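Local coordinates for phenylacetic acid degradation protein paaI (Escherichia coli, PDB 2FS2) that hydrolyses ring-hydroxylated phenylacetyl-CoA thioesters as a homotetrameric hot dog-fold thioesterase of the phenylacetate degradation pathway, at residues 106-111 / 129-134. Numbering follows the deposited sequence.
With SO4 (sulfate ion), chain E.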
# COMPACT_ATOMS: atom_id res chain seq x y z
N LYS B 106 -11.17 16.61 -9.29
CA LYS B 106 -11.49 16.68 -10.73
C LYS B 106 -10.84 15.60 -11.55
O LYS B 106 -11.42 15.13 -12.55
CB LYS B 106 -11.23 18.09 -11.40
CG LYS B 106 -12.19 19.25 -10.95
CD LYS B 106 -13.74 18.96 -11.21
CE LYS B 106 -14.67 20.25 -11.30
NZ LYS B 106 -14.84 20.79 -12.73
N GLN B 107 -9.63 15.22 -11.18
CA GLN B 107 -8.88 14.20 -11.90
C GLN B 107 -8.73 12.89 -11.12
O GLN B 107 -8.80 11.81 -11.70
CB GLN B 107 -7.48 14.71 -12.28
CG GLN B 107 -7.48 16.01 -13.16
CD GLN B 107 -8.00 15.75 -14.58
OE1 GLN B 107 -8.67 16.61 -15.16
NE2 GLN B 107 -7.72 14.57 -15.12
N THR B 108 -8.47 12.98 -9.82
CA THR B 108 -8.19 11.72 -9.08
C THR B 108 -9.07 11.40 -7.93
O THR B 108 -9.61 12.28 -7.30
CB THR B 108 -6.73 11.70 -8.55
OG1 THR B 108 -6.61 12.70 -7.53
CG2 THR B 108 -5.73 12.09 -9.61
N GLY B 109 -9.16 10.11 -7.56
CA GLY B 109 -10.01 9.79 -6.44
C GLY B 109 -9.48 8.65 -5.58
O GLY B 109 -8.67 7.92 -6.04
N VAL B 110 -9.92 8.59 -4.35
CA VAL B 110 -9.67 7.44 -3.48
C VAL B 110 -11.00 6.72 -3.06
O VAL B 110 -11.94 7.36 -2.64
CB VAL B 110 -8.88 7.85 -2.20
CG1 VAL B 110 -8.43 6.56 -1.41
CG2 VAL B 110 -7.58 8.63 -2.59
N TYR B 111 -11.00 5.38 -3.14
CA TYR B 111 -12.23 4.56 -2.91
C TYR B 111 -11.80 3.40 -2.02
O TYR B 111 -10.76 2.79 -2.29
CB TYR B 111 -12.73 3.95 -4.21
CG TYR B 111 -13.43 5.05 -5.09
CD1 TYR B 111 -12.64 6.02 -5.72
CD2 TYR B 111 -14.82 5.15 -5.16
CE1 TYR B 111 -13.23 7.11 -6.42
CE2 TYR B 111 -15.47 6.26 -5.86
CZ TYR B 111 -14.62 7.18 -6.52
OH TYR B 111 -15.14 8.26 -7.11
N LYS B 129 -6.96 3.83 -5.90
CA LYS B 129 -6.83 5.20 -6.27
C LYS B 129 -7.21 5.27 -7.76
O LYS B 129 -6.75 4.47 -8.53
CB LYS B 129 -5.38 5.52 -6.14
CG LYS B 129 -5.00 6.90 -6.75
CD LYS B 129 -4.82 7.99 -5.66
CE LYS B 129 -4.40 9.37 -6.24
NZ LYS B 129 -3.65 9.18 -7.62
N SER B 130 -8.03 6.22 -8.17
CA SER B 130 -8.47 6.24 -9.59
C SER B 130 -7.97 7.50 -10.27
O SER B 130 -7.73 8.46 -9.62
CB SER B 130 -9.99 6.29 -9.67
OG SER B 130 -10.53 7.30 -8.85
N HIS B 131 -8.00 7.52 -11.59
CA HIS B 131 -7.49 8.60 -12.41
C HIS B 131 -8.52 8.74 -13.57
O HIS B 131 -8.84 7.76 -14.20
CB HIS B 131 -6.09 8.16 -12.94
CG HIS B 131 -5.45 9.12 -13.87
ND1 HIS B 131 -5.00 8.74 -15.12
CD2 HIS B 131 -5.14 10.43 -13.73
CE1 HIS B 131 -4.45 9.79 -15.72
NE2 HIS B 131 -4.52 10.83 -14.90
N ARG B 132 -9.09 9.90 -13.75
CA ARG B 132 -10.01 10.06 -14.94
C ARG B 132 -9.22 10.16 -16.22
O ARG B 132 -8.14 10.75 -16.24
CB ARG B 132 -10.92 11.28 -14.70
CG ARG B 132 -11.75 10.98 -13.44
CD ARG B 132 -12.59 12.03 -13.01
NE ARG B 132 -13.66 11.53 -12.18
CZ ARG B 132 -14.46 12.35 -11.58
NH1 ARG B 132 -14.24 13.64 -11.75
NH2 ARG B 132 -15.43 11.89 -10.76
N ILE B 133 -9.70 9.57 -17.28
CA ILE B 133 -8.88 9.35 -18.46
C ILE B 133 -9.51 10.15 -19.64
O ILE B 133 -9.04 10.10 -20.76
CB ILE B 133 -8.82 7.84 -18.80
CG1 ILE B 133 -10.21 7.21 -18.81
CG2 ILE B 133 -7.90 7.06 -17.83
CD1 ILE B 133 -10.36 6.05 -19.86
N GLY B 134 -10.59 10.87 -19.37
CA GLY B 134 -11.17 11.74 -20.37
C GLY B 134 -12.42 11.18 -21.01
O GLY B 134 -12.47 10.03 -21.46
S SO4 E . -7.19 16.20 -8.61
O1 SO4 E . -6.41 17.44 -8.57
O2 SO4 E . -6.37 15.29 -9.40
O3 SO4 E . -8.49 16.35 -9.24
O4 SO4 E . -7.50 15.63 -7.28
O HOH W 1 -10.83 9.64 -10.38
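K106 O sits at the edge of the R132 guanidinium, near its plane; NH1 bonds to it at 3.3 Å from above the carbonyl plane. R132 CG lies anti to its own carbonyl carbon (chi1 -62°), and the chain runs extended from CG to NE, carrying the flat group past Q107 O to K106. At the H131 ring, T108 CG2 comes to the edge, 4.5 Å from CD2. The Y111 ring meets S130 obliquely, CE1 being 3.6 Å from OG; its hydroxyl bonds to Q104 and Q72, and helix 54-70 packs against both Y111 and S130. The two segments belong to the antiparallel hairpin of strands 108-116 and 122-132 in the curved hot dog sheet. G109 and S130 form a hydrogen-bonded pair, S130 N to G109 O at 2.8 Å, and R132 N reaches Q107 O almost straight, N-H...O 166°. A water joins Q107 O to S130 OG. An alanine in place of R132 would probably leave K106 O without this donor and let the turn before strand 108-116 shift more easily. On the T108 and V110 face, the bent K129 chain lays CE 4.0 Å from T108 CB and CD against V110 CG2. A sulfate, probably from the crystallisation liquor, lies beside the T108 hydroxyl, OG1 to O4 3.1 Å; its approach to Q107 N is implausibly short, which leaves its exact position doubtful.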